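Ara h 8 allergen isoform (Arachis hypogaea, PDB 6V8S) probably binds small hydrophobic ligands, perhaps including abscisic acid, in an internal pocket, as a pathogenesis-related protein of the Bet v 1 family. Local coordinates at residues A[7-12]-A[112-117]; A[12-17]-A[145-150]; A[51-56]-A[66-71]; A[83-88]-A[98-103]. All blocks are in the same frame, centred on the assembly; numbering follows the deposited sequence.

Contact 1. Residues A[7-12]-A[112-117]; sequences EEESTS and KIKVSV. With 2AN (8-anilino-1-naphthalene sulfonate), chain T.
The flat carboxylate of Glu9 meets lysine methylenes of the facing strand rather than their ammonium groups: OE1 lies 3.5 Å from Lys112 CD, while OE2 is near Lys114 CD, the two chains of Glu9 and Lys114 running side by side. Lys114 NZ instead makes a salt bridge with Glu105. The larger flat group is the naphthalene of the anilinonaphthalene sulfonate of chain T, on the side of the sheet that carries Glu8, Ser10, Ile113 and Val115. Val115 CG2 stands over the middle of one ring and CG1 above and just outside its rim, 3.5 Å from C2. Val117 CG2 lies over a face of the anilino ring, 3.8 Å from C11. Beside the naphthalene, the sulfonate O1 comes within 3.1 Å of Glu8 CB, and Glu8 bends at chi2 (-55°), leading its carboxylate away; Lys136 NZ hydrogen-bonds the ligand. With chi1 at 54°, Ser10 OG lies against Ile113, 3.3 Å from CD1, buried and without a polar partner. Four backbone bonds tie the strands, from Val115 N to Glu8 O at 2.9 Å and Ile113 N to Ser10 O at 2.7 Å, each with its return bond. Glu7, Glu9 and both lysines line the outer face; Val115, Val117 and Glu8 meet the ligand: an antiparallel strand pair of the curved Bet v 1 sheet, joining the chain's first strand to its last and lining the pocket.

Contact 2. Residues A[12-17]-A[145-150]; sequences SPVPPA and AIEGYV. With 2AN (8-anilino-1-naphthalene sulfonate), chain U.
Two polar bonds meet at the hydroxyl of Ser12. It donates to Glu147 OE2, with OG modelled 2.5 Å from that oxygen, a separation so short that its exact value is doubtful. The same OG accepts from Val14 N at 3.1 Å with an N-H...O angle of 162°, closing an ST turn just where strand 3-12 ends. The two partners would hold the hydroxyl in its rotation, with OG opposite the backbone N. Glu147 reaches across because CG is anti to the backbone N (chi1 170°) and the chain stays extended beyond it, which carries the carboxylate out from helix 129-152 to the turn. Pro13 CD lies 3.8 Å from the same OE2, the proline ring and the glutamate chain crossing at about a right angle.

Apolar packing centres on a valine pair: Val14 CG1 meets Val150 CG1 at 3.7 Å, about one helical turn on from Glu147, and Val14 CG2 also faces the Glu147 methylenes. Val150 also packs on Lys18 and Ala22, so helix 16-25 shares this side of the long helix.

Aromatic contacts involve the anilinonaphthalene sulfonate of chain U. Its C2 lies at the edge of the Tyr149 ring, in the ring plane, and its C14 approaches Tyr149 N at 3.7 Å.

An ST turn leading through Pro15, at the N-cap position, into helix 16-25, and packed on the long C-terminal helix, fits the strand-to-helix junction of the Bet v 1 fold.

Contact 3. Residues A[51-56]-A[66-71]; sequences GTVKKV and YVLHKI. With 2AN (8-anilino-1-naphthalene sulfonate), chain Q.
A beta hairpin of strands 53-60 and 63-75, part of the curved Bet v 1 sheet, brings Lys55 over the ring of Tyr66. The lysine bends at chi3 (-87°), placing CE above one face; NZ stands 4.4 Å from the Tyr66 ring centroid, only 10° off the normal, a cation-pi contact. On the same side Val53 CG1 touches Leu68 CD1 at 4.1 Å, and Lys70 CE comes 3.4 Å from Gly51 O.

The other side is inward. Lys54 and His69 run side by side, and Lys54 NZ forms a salt bridge with Asp28; Tyr81 OH hydrogen-bonds both this NZ and His69 NE2. Val56 and Val67 meet the anilinonaphthalene sulfonate of chain Q, Val67 CG2 lying 3.6 Å from C16. Just ahead of strand 53-60, Thr52 CB lies alongside Ile71 CD1, 3.7 Å away.

Backbone bonds join the segments throughout, the outermost linking Gly51 N to Ile71 O at 2.8 Å and Val67 N to Val56 O at 3.0 Å. Strand 38-45 flanks segment 51-56 through Val44 and Ile41, while strand 80-86 flanks 66-71, with Ile85 against Val67 and Tyr83 stacked on His69.

Contact 4. Residues A[83-88]-A[98-103]; sequences YTISGG and VSFKTK. With 2AN (8-anilino-1-naphthalene sulfonate), chain Q.
Tyr83 and Phe100 meet as near-parallel rings, their planes 11° apart but slid so far that they barely overlap, the centroids 4.8 Å from each other. The offset follows from the torsions. Tyr83 has CG between its backbone N and carbonyl carbon (chi1 63°), which leans the ring across to the neighbouring strand. There Phe100 CB lies over its face, 3.7 Å from the Tyr83 centroid, a CH-pi contact. Phe100 has CG beside the backbone N (chi1 -63°), which swings its ring along the sheet toward Ile85 and sets Tyr83 OH above one face near the rim. The closest ring carbons, Tyr83 CE2 and Phe100 CD1, are 3.3 Å apart. Both residues form a hydrogen-bonded antiparallel pair in the hairpin of strands 80-86 and 95-107, near the middle of the Bet v 1 sheet, and Phe100 reaches Val135 and Ser139 of the long C-terminal helix across the cavity side. Ile85 is extended along chi2, so that CD1 packs 3.6 Å from Phe100 CE1 and 3.2 Å from C7 of the anilinonaphthalene sulfonate of chain Q, a tight approach. Thr102 CG2 borders the Tyr83 ring at 4.1 Å from CE1, its hydroxyl being held by Tyr81 O. On the other side of the sheet Thr84 OG1 hydrogen-bonds Asp72 and lies 3.5 Å from Ser99 CB.

How the contacts relate
Contacts 1, 3 and 4 belong to one antiparallel sheet, whereas contact 2 ties its edge to the C-terminal helix. All are partly buried. Contact 4, centred about 7 Å from the centre of the chain, is aromatic and has no exposed touching residue; contact 2, centred about 15 Å from it, rests mainly on a hydroxyl-carboxylate bond. Contacts 1 and 3 both put valines against a ligand, but the inner face also carries Glu8 in contact 1, largely exposed on its outer face, and Lys54 with His69 in contact 3. Contact 4 bridges them: backbone bonds join Lys114 and Ser116 to segment 98-103, Leu68 and Lys70 to 83-88. Contacts 3 and 4 share chain Q's ligand, 1 and 2 Ser12.

Contact 1. Residues A[7-12]-A[112-117]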
# COMPACT_ATOMS: atom_id res chain seq x y z
N GLU A 7 13.47 3.21 -5.04
CA GLU A 7 12.90 4.59 -5.04
C GLU A 7 12.29 4.82 -6.41
O GLU A 7 12.92 4.47 -7.37
CB GLU A 7 13.96 5.66 -4.82
CG GLU A 7 14.46 5.67 -3.40
CD GLU A 7 15.72 6.47 -3.20
OE1 GLU A 7 16.32 7.01 -4.19
OE2 GLU A 7 16.12 6.54 -2.04
N GLU A 8 11.07 5.34 -6.44
CA GLU A 8 10.34 5.57 -7.70
C GLU A 8 9.55 6.87 -7.58
O GLU A 8 9.15 7.21 -6.47
CB GLU A 8 9.47 4.35 -8.02
CG GLU A 8 10.21 3.26 -8.73
CD GLU A 8 10.93 3.64 -10.01
OE1 GLU A 8 11.31 2.67 -10.65
OE2 GLU A 8 11.02 4.85 -10.47
N GLU A 9 9.30 7.48 -8.70
CA GLU A 9 8.40 8.65 -8.87
C GLU A 9 7.46 8.34 -10.03
O GLU A 9 7.91 7.69 -11.00
CB GLU A 9 9.17 9.92 -9.22
CG GLU A 9 10.03 10.37 -8.08
CD GLU A 9 10.69 11.75 -8.24
OE1 GLU A 9 10.28 12.52 -9.14
OE2 GLU A 9 11.62 12.03 -7.47
N SER A 10 6.24 8.81 -9.92
CA SER A 10 5.22 8.76 -11.00
C SER A 10 4.33 9.99 -10.80
O SER A 10 4.49 10.71 -9.80
CB SER A 10 4.42 7.47 -10.90
OG SER A 10 3.89 7.36 -9.61
N THR A 11 3.47 10.27 -11.77
CA THR A 11 2.56 11.42 -11.69
C THR A 11 1.13 10.91 -11.83
O THR A 11 0.92 9.80 -12.34
CB THR A 11 2.94 12.45 -12.74
OG1 THR A 11 2.79 11.76 -13.99
CG2 THR A 11 4.34 13.03 -12.59
N SER A 12 0.19 11.69 -11.34
CA SER A 12 -1.27 11.49 -11.46
C SER A 12 -1.85 12.83 -11.91
O SER A 12 -1.37 13.89 -11.49
CB SER A 12 -1.83 11.04 -10.15
OG SER A 12 -3.25 10.92 -10.20
N LYS A 112 2.66 14.71 -8.07
CA LYS A 112 3.88 13.88 -8.16
C LYS A 112 3.89 12.89 -6.98
O LYS A 112 3.67 13.32 -5.84
CB LYS A 112 5.13 14.77 -8.22
CG LYS A 112 6.46 14.02 -8.21
CD LYS A 112 7.56 14.68 -9.01
CE LYS A 112 7.71 16.17 -8.78
NZ LYS A 112 7.23 16.96 -9.94
N ILE A 113 4.09 11.61 -7.27
CA ILE A 113 4.09 10.53 -6.24
C ILE A 113 5.53 10.08 -6.00
O ILE A 113 6.15 9.61 -6.95
CB ILE A 113 3.21 9.36 -6.69
CG1 ILE A 113 1.84 9.83 -7.18
CG2 ILE A 113 3.09 8.32 -5.60
CD1 ILE A 113 1.34 9.12 -8.40
N LYS A 114 6.01 10.22 -4.77
CA LYS A 114 7.38 9.79 -4.41
C LYS A 114 7.26 8.58 -3.48
O LYS A 114 6.60 8.71 -2.46
CB LYS A 114 8.20 10.92 -3.76
CG LYS A 114 8.53 12.07 -4.68
CD LYS A 114 9.59 13.00 -4.07
CE LYS A 114 8.98 13.95 -3.05
NZ LYS A 114 9.93 15.05 -2.70
N VAL A 115 7.86 7.47 -3.87
CA VAL A 115 7.85 6.23 -3.08
C VAL A 115 9.28 5.75 -2.78
O VAL A 115 10.13 5.75 -3.68
CB VAL A 115 7.02 5.15 -3.79
CG1 VAL A 115 7.17 3.83 -3.07
CG2 VAL A 115 5.53 5.52 -3.86
N SER A 116 9.47 5.29 -1.56
CA SER A 116 10.63 4.49 -1.11
C SER A 116 10.12 3.15 -0.54
O SER A 116 9.26 3.18 0.37
CB SER A 116 11.47 5.29 -0.15
OG SER A 116 12.55 4.50 0.21
N VAL A 117 10.55 2.03 -1.11
CA VAL A 117 10.12 0.66 -0.73
C VAL A 117 11.32 -0.14 -0.25
O VAL A 117 12.31 -0.24 -1.01
CB VAL A 117 9.44 -0.08 -1.88
CG1 VAL A 117 8.81 -1.39 -1.36
CG2 VAL A 117 8.45 0.79 -2.59
C1 2AN T . 4.87 1.98 -5.59
C2 2AN T . 4.72 1.66 -4.28
C3 2AN T . 3.55 1.98 -3.58
C4 2AN T . 2.57 2.69 -4.19
C5 2AN T . 2.69 3.06 -5.55
C6 2AN T . 1.66 3.81 -6.16
C7 2AN T . 1.75 4.20 -7.45
C8 2AN T . 2.88 3.87 -8.20
N 2AN T . 6.02 1.59 -6.24
S 2AN T . 5.25 2.77 -8.70
C9 2AN T . 3.89 3.13 -7.65
C10 2AN T . 3.85 2.72 -6.28
C11 2AN T . 6.75 0.40 -5.99
C12 2AN T . 8.08 0.32 -6.38
C13 2AN T . 8.81 -0.85 -6.16
C14 2AN T . 8.21 -1.94 -5.57
C15 2AN T . 6.88 -1.88 -5.20
C16 2AN T . 6.15 -0.71 -5.40
O1 2AN T . 6.45 3.47 -7.98
O2 2AN T . 5.04 3.44 -9.95
O3 2AN T . 5.42 1.35 -8.73

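Contact 2. Residues A[12-17]-A[145-150]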
# COMPACT_ATOMS: atom_id res chain seq x y z
N SER A 12 0.19 11.69 -11.34
CA SER A 12 -1.27 11.49 -11.46
C SER A 12 -1.85 12.83 -11.91
O SER A 12 -1.37 13.89 -11.49
CB SER A 12 -1.83 11.04 -10.15
OG SER A 12 -3.25 10.92 -10.20
N PRO A 13 -2.93 12.83 -12.72
CA PRO A 13 -3.67 14.05 -13.00
C PRO A 13 -4.56 14.48 -11.82
O PRO A 13 -5.08 15.58 -11.82
CB PRO A 13 -4.50 13.69 -14.22
CG PRO A 13 -4.69 12.21 -14.09
CD PRO A 13 -3.48 11.64 -13.42
N VAL A 14 -4.67 13.65 -10.80
CA VAL A 14 -5.51 13.98 -9.60
C VAL A 14 -4.67 14.84 -8.66
O VAL A 14 -3.61 14.41 -8.23
CB VAL A 14 -6.04 12.73 -8.88
CG1 VAL A 14 -6.91 13.09 -7.68
CG2 VAL A 14 -6.75 11.81 -9.81
N PRO A 15 -5.19 15.99 -8.23
CA PRO A 15 -4.50 16.82 -7.24
C PRO A 15 -4.32 16.10 -5.89
O PRO A 15 -5.06 15.18 -5.55
CB PRO A 15 -5.39 18.07 -7.11
CG PRO A 15 -6.81 17.58 -7.54
CD PRO A 15 -6.51 16.52 -8.60
N PRO A 16 -3.29 16.48 -5.11
CA PRO A 16 -2.85 15.67 -3.98
C PRO A 16 -3.87 15.47 -2.85
O PRO A 16 -3.90 14.43 -2.28
CB PRO A 16 -1.58 16.32 -3.42
CG PRO A 16 -1.28 17.48 -4.37
CD PRO A 16 -2.44 17.66 -5.32
N ALA A 17 -4.64 16.47 -2.49
CA ALA A 17 -5.59 16.36 -1.35
C ALA A 17 -6.65 15.31 -1.74
O ALA A 17 -6.91 14.40 -0.94
CB ALA A 17 -6.18 17.69 -1.00
N ALA A 145 -6.27 1.59 -9.15
CA ALA A 145 -7.73 1.32 -9.12
C ALA A 145 -8.42 2.51 -8.44
O ALA A 145 -9.39 3.03 -9.00
CB ALA A 145 -8.05 0.03 -8.41
N ILE A 146 -7.87 3.01 -7.32
CA ILE A 146 -8.50 4.15 -6.59
C ILE A 146 -8.44 5.40 -7.46
O ILE A 146 -9.43 6.09 -7.55
CB ILE A 146 -7.90 4.30 -5.20
CG1 ILE A 146 -8.29 3.11 -4.32
CG2 ILE A 146 -8.33 5.59 -4.55
CD1 ILE A 146 -7.55 2.95 -3.06
N GLU A 147 -7.27 5.68 -8.04
CA GLU A 147 -7.05 6.86 -8.91
C GLU A 147 -8.08 6.86 -10.05
O GLU A 147 -8.61 7.91 -10.34
CB GLU A 147 -5.62 6.82 -9.46
CG GLU A 147 -5.35 7.83 -10.56
CD GLU A 147 -3.96 7.67 -11.18
OE1 GLU A 147 -3.70 6.60 -11.78
OE2 GLU A 147 -3.19 8.63 -11.14
N GLY A 148 -8.30 5.71 -10.70
CA GLY A 148 -9.30 5.57 -11.76
C GLY A 148 -10.71 5.86 -11.24
O GLY A 148 -11.48 6.59 -11.92
N TYR A 149 -11.03 5.32 -10.06
CA TYR A 149 -12.31 5.62 -9.37
C TYR A 149 -12.46 7.14 -9.20
O TYR A 149 -13.51 7.68 -9.57
CB TYR A 149 -12.41 4.90 -8.02
CG TYR A 149 -13.45 5.52 -7.14
CD1 TYR A 149 -14.80 5.40 -7.43
CD2 TYR A 149 -13.09 6.30 -6.05
CE1 TYR A 149 -15.77 6.00 -6.65
CE2 TYR A 149 -14.04 6.90 -5.26
CZ TYR A 149 -15.39 6.75 -5.55
OH TYR A 149 -16.31 7.37 -4.77
N VAL A 150 -11.43 7.81 -8.69
CA VAL A 150 -11.50 9.27 -8.41
C VAL A 150 -11.75 10.01 -9.73
O VAL A 150 -12.59 10.90 -9.75
CB VAL A 150 -10.22 9.77 -7.73
CG1 VAL A 150 -10.18 11.29 -7.66
CG2 VAL A 150 -10.04 9.17 -6.34
C1 2AN U . -17.26 2.00 -9.67
C2 2AN U . -17.30 3.34 -9.43
C3 2AN U . -18.43 3.96 -8.89
C4 2AN U . -19.52 3.21 -8.59
C5 2AN U . -19.55 1.82 -8.87
C6 2AN U . -20.72 1.07 -8.59
C7 2AN U . -20.78 -0.24 -8.85
C8 2AN U . -19.68 -0.91 -9.41
N 2AN U . -16.10 1.44 -10.20
S 2AN U . -17.23 -1.25 -10.37
C9 2AN U . -18.51 -0.26 -9.66
C10 2AN U . -18.40 1.16 -9.42
C11 2AN U . -15.10 2.10 -10.92
C12 2AN U . -15.40 3.12 -11.82
C13 2AN U . -14.39 3.73 -12.55
C14 2AN U . -13.08 3.31 -12.41
C15 2AN U . -12.79 2.29 -11.54
C16 2AN U . -13.78 1.69 -10.79
O1 2AN U . -16.97 -0.71 -11.67
O2 2AN U . -16.06 -1.14 -9.40
O3 2AN U . -17.60 -2.63 -10.34

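Contact 3. Residues A[51-56]-A[66-71]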
# COMPACT_ATOMS: atom_id res chain seq x y z
N GLY A 51 1.07 3.43 14.45
CA GLY A 51 0.87 2.24 15.29
C GLY A 51 -0.40 1.48 14.94
O GLY A 51 -0.54 0.31 15.39
N THR A 52 -1.33 2.07 14.20
CA THR A 52 -2.59 1.38 13.79
C THR A 52 -2.25 0.14 12.98
O THR A 52 -1.40 0.22 12.08
CB THR A 52 -3.51 2.30 12.96
OG1 THR A 52 -3.86 3.41 13.76
CG2 THR A 52 -4.75 1.60 12.47
N VAL A 53 -2.88 -0.98 13.26
CA VAL A 53 -2.69 -2.26 12.51
C VAL A 53 -4.02 -2.61 11.87
O VAL A 53 -5.05 -2.59 12.58
CB VAL A 53 -2.22 -3.40 13.43
CG1 VAL A 53 -2.10 -4.72 12.67
CG2 VAL A 53 -0.89 -3.02 14.07
N LYS A 54 -3.95 -2.96 10.60
CA LYS A 54 -5.12 -3.38 9.79
C LYS A 54 -4.88 -4.80 9.31
O LYS A 54 -3.77 -5.12 8.90
CB LYS A 54 -5.31 -2.45 8.59
CG LYS A 54 -5.27 -0.96 8.90
CD LYS A 54 -5.51 -0.14 7.64
CE LYS A 54 -5.25 1.32 7.79
NZ LYS A 54 -5.15 1.92 6.44
N LYS A 55 -5.93 -5.59 9.34
CA LYS A 55 -5.95 -6.95 8.79
C LYS A 55 -6.59 -6.88 7.40
O LYS A 55 -7.75 -6.47 7.32
CB LYS A 55 -6.68 -7.87 9.75
CG LYS A 55 -6.74 -9.30 9.32
CD LYS A 55 -7.58 -10.19 10.14
CE LYS A 55 -6.83 -10.77 11.31
NZ LYS A 55 -7.58 -11.91 11.89
N VAL A 56 -5.84 -7.26 6.37
CA VAL A 56 -6.32 -7.26 4.98
C VAL A 56 -6.57 -8.72 4.61
O VAL A 56 -5.62 -9.49 4.54
CB VAL A 56 -5.32 -6.59 4.04
CG1 VAL A 56 -5.85 -6.56 2.61
CG2 VAL A 56 -4.96 -5.19 4.51
N TYR A 66 -4.80 -13.67 4.93
CA TYR A 66 -4.70 -12.25 5.32
C TYR A 66 -3.23 -11.84 5.51
O TYR A 66 -2.37 -12.73 5.72
CB TYR A 66 -5.52 -11.98 6.58
CG TYR A 66 -4.99 -12.65 7.82
CD1 TYR A 66 -5.35 -13.92 8.19
CD2 TYR A 66 -4.14 -11.93 8.66
CE1 TYR A 66 -4.83 -14.51 9.35
CE2 TYR A 66 -3.62 -12.49 9.81
CZ TYR A 66 -3.99 -13.78 10.17
OH TYR A 66 -3.41 -14.36 11.26
N VAL A 67 -2.98 -10.53 5.49
CA VAL A 67 -1.69 -9.91 5.89
C VAL A 67 -2.01 -8.75 6.83
O VAL A 67 -3.22 -8.37 6.91
CB VAL A 67 -0.85 -9.45 4.69
CG1 VAL A 67 -0.65 -10.58 3.71
CG2 VAL A 67 -1.44 -8.28 3.97
N LEU A 68 -1.00 -8.24 7.52
CA LEU A 68 -1.16 -7.10 8.44
C LEU A 68 -0.54 -5.86 7.80
O LEU A 68 0.56 -5.96 7.24
CB LEU A 68 -0.49 -7.41 9.78
CG LEU A 68 -1.18 -8.45 10.65
CD1 LEU A 68 -2.68 -8.23 10.68
CD2 LEU A 68 -0.86 -9.85 10.17
N HIS A 69 -1.23 -4.73 7.91
CA HIS A 69 -0.73 -3.42 7.43
C HIS A 69 -0.60 -2.50 8.64
O HIS A 69 -1.61 -2.29 9.33
CB HIS A 69 -1.67 -2.95 6.30
CG HIS A 69 -1.62 -1.52 5.92
ND1 HIS A 69 -1.68 -1.11 4.61
CD2 HIS A 69 -1.61 -0.39 6.65
CE1 HIS A 69 -1.68 0.20 4.54
NE2 HIS A 69 -1.62 0.67 5.78
N LYS A 70 0.61 -1.99 8.90
CA LYS A 70 0.87 -1.16 10.11
C LYS A 70 1.27 0.25 9.68
O LYS A 70 2.22 0.36 8.89
CB LYS A 70 1.94 -1.80 11.00
CG LYS A 70 2.23 -1.02 12.28
CD LYS A 70 2.79 -1.85 13.41
CE LYS A 70 2.41 -1.31 14.77
NZ LYS A 70 3.45 -1.59 15.79
N ILE A 71 0.59 1.26 10.20
CA ILE A 71 0.89 2.68 9.87
C ILE A 71 2.13 3.08 10.65
O ILE A 71 2.08 3.06 11.87
CB ILE A 71 -0.30 3.61 10.17
CG1 ILE A 71 -1.58 3.11 9.48
CG2 ILE A 71 0.04 5.04 9.81
CD1 ILE A 71 -2.80 4.00 9.70
C1 2AN Q . -1.55 -7.85 -0.25
C2 2AN Q . -2.78 -7.29 -0.13
C3 2AN Q . -2.99 -5.91 -0.29
C4 2AN Q . -1.97 -5.12 -0.68
C5 2AN Q . -0.66 -5.64 -0.83
C6 2AN Q . 0.39 -4.76 -1.18
C7 2AN Q . 1.64 -5.21 -1.31
C8 2AN Q . 1.94 -6.56 -1.07
N 2AN Q . -1.41 -9.24 -0.09
S 2AN Q . 1.52 -9.10 -0.47
C9 2AN Q . 0.95 -7.47 -0.79
C10 2AN Q . -0.41 -7.03 -0.60
C11 2AN Q . -2.35 -10.17 0.40
C12 2AN Q . -2.25 -11.49 -0.03
C13 2AN Q . -3.13 -12.45 0.44
C14 2AN Q . -4.10 -12.12 1.35
C15 2AN Q . -4.21 -10.82 1.79
C16 2AN Q . -3.34 -9.84 1.32
O1 2AN Q . 0.75 -10.08 -1.44
O2 2AN Q . 2.91 -9.18 -0.85
O3 2AN Q . 1.21 -9.39 0.90

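Contact 4. Residues A[83-88]-A[98-103]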
# COMPACT_ATOMS: atom_id res chain seq x y z
N TYR A 83 3.89 2.96 5.78
CA TYR A 83 3.21 1.76 6.29
C TYR A 83 4.04 0.52 5.95
O TYR A 83 4.82 0.55 4.99
CB TYR A 83 1.78 1.66 5.72
CG TYR A 83 1.72 1.51 4.23
CD1 TYR A 83 1.75 2.60 3.41
CD2 TYR A 83 1.64 0.25 3.64
CE1 TYR A 83 1.74 2.48 2.02
CE2 TYR A 83 1.64 0.10 2.26
CZ TYR A 83 1.69 1.22 1.46
OH TYR A 83 1.64 1.06 0.10
N THR A 84 3.85 -0.54 6.72
CA THR A 84 4.61 -1.79 6.64
C THR A 84 3.61 -2.93 6.41
O THR A 84 2.61 -2.97 7.15
CB THR A 84 5.49 -1.94 7.89
OG1 THR A 84 6.49 -0.92 7.86
CG2 THR A 84 6.18 -3.28 7.97
N ILE A 85 3.87 -3.78 5.42
CA ILE A 85 3.09 -5.04 5.25
C ILE A 85 3.92 -6.20 5.81
O ILE A 85 5.14 -6.34 5.43
CB ILE A 85 2.69 -5.26 3.78
CG1 ILE A 85 1.91 -4.07 3.23
CG2 ILE A 85 1.83 -6.53 3.66
CD1 ILE A 85 1.65 -4.15 1.72
N SER A 86 3.31 -6.98 6.70
CA SER A 86 3.97 -8.18 7.28
C SER A 86 2.97 -9.26 7.64
O SER A 86 1.76 -9.04 7.45
CB SER A 86 4.76 -7.83 8.54
OG SER A 86 3.86 -7.34 9.55
N GLY A 87 3.49 -10.44 7.94
CA GLY A 87 2.87 -11.47 8.77
C GLY A 87 1.59 -12.02 8.17
O GLY A 87 1.35 -11.92 6.95
N GLY A 88 0.73 -12.55 9.03
CA GLY A 88 -0.48 -13.27 8.62
C GLY A 88 -0.14 -14.55 7.90
O GLY A 88 0.97 -15.10 8.09
N VAL A 98 7.70 -5.74 4.21
CA VAL A 98 8.01 -4.67 3.21
C VAL A 98 7.51 -3.36 3.77
O VAL A 98 6.32 -3.29 4.18
CB VAL A 98 7.39 -4.97 1.82
CG1 VAL A 98 7.94 -4.04 0.75
CG2 VAL A 98 7.50 -6.39 1.46
N SER A 99 8.39 -2.39 3.83
CA SER A 99 8.05 -1.04 4.36
C SER A 99 7.98 -0.04 3.20
O SER A 99 8.89 -0.01 2.33
CB SER A 99 9.04 -0.64 5.45
OG SER A 99 10.28 -0.36 4.83
N PHE A 100 6.92 0.75 3.20
CA PHE A 100 6.61 1.77 2.16
C PHE A 100 6.65 3.15 2.81
O PHE A 100 6.11 3.35 3.93
CB PHE A 100 5.21 1.53 1.58
CG PHE A 100 5.04 0.23 0.85
CD1 PHE A 100 4.71 -0.93 1.53
CD2 PHE A 100 5.18 0.16 -0.52
CE1 PHE A 100 4.57 -2.14 0.87
CE2 PHE A 100 4.96 -1.03 -1.20
CZ PHE A 100 4.71 -2.18 -0.49
N LYS A 101 7.30 4.08 2.13
CA LYS A 101 7.23 5.53 2.44
C LYS A 101 6.67 6.23 1.21
O LYS A 101 7.30 6.09 0.15
CB LYS A 101 8.61 6.06 2.82
CG LYS A 101 9.25 5.36 4.02
CD LYS A 101 10.54 6.10 4.44
CE LYS A 101 10.16 7.39 5.14
NZ LYS A 101 11.14 8.48 4.93
N THR A 102 5.49 6.85 1.33
CA THR A 102 4.82 7.49 0.18
C THR A 102 4.65 8.97 0.50
O THR A 102 4.35 9.32 1.67
CB THR A 102 3.51 6.78 -0.20
OG1 THR A 102 2.46 7.11 0.72
CG2 THR A 102 3.62 5.27 -0.25
N LYS A 103 4.77 9.82 -0.51
CA LYS A 103 4.56 11.28 -0.36
C LYS A 103 4.02 11.80 -1.69
O LYS A 103 4.58 11.44 -2.73
CB LYS A 103 5.89 11.96 0.02
CG LYS A 103 5.75 13.41 0.44
CD LYS A 103 7.08 14.15 0.64
CE LYS A 103 6.86 15.64 0.45
NZ LYS A 103 7.80 16.48 1.24
C1 2AN Q . -1.55 -7.85 -0.25
C2 2AN Q . -2.78 -7.29 -0.13
C3 2AN Q . -2.99 -5.91 -0.29
C4 2AN Q . -1.97 -5.12 -0.68
C5 2AN Q . -0.66 -5.64 -0.83
C6 2AN Q . 0.39 -4.76 -1.18
C7 2AN Q . 1.64 -5.21 -1.31
C8 2AN Q . 1.94 -6.56 -1.07
N 2AN Q . -1.41 -9.24 -0.09
S 2AN Q . 1.52 -9.10 -0.47
C9 2AN Q . 0.95 -7.47 -0.79
C10 2AN Q . -0.41 -7.03 -0.60
C11 2AN Q . -2.35 -10.17 0.40
C12 2AN Q . -2.25 -11.49 -0.03
C13 2AN Q . -3.13 -12.45 0.44
C14 2AN Q . -4.10 -12.12 1.35
C15 2AN Q . -4.21 -10.82 1.79
C16 2AN Q . -3.34 -9.84 1.32
O1 2AN Q . 0.75 -10.08 -1.44
O2 2AN Q . 2.91 -9.18 -0.85
O3 2AN Q . 1.21 -9.39 0.90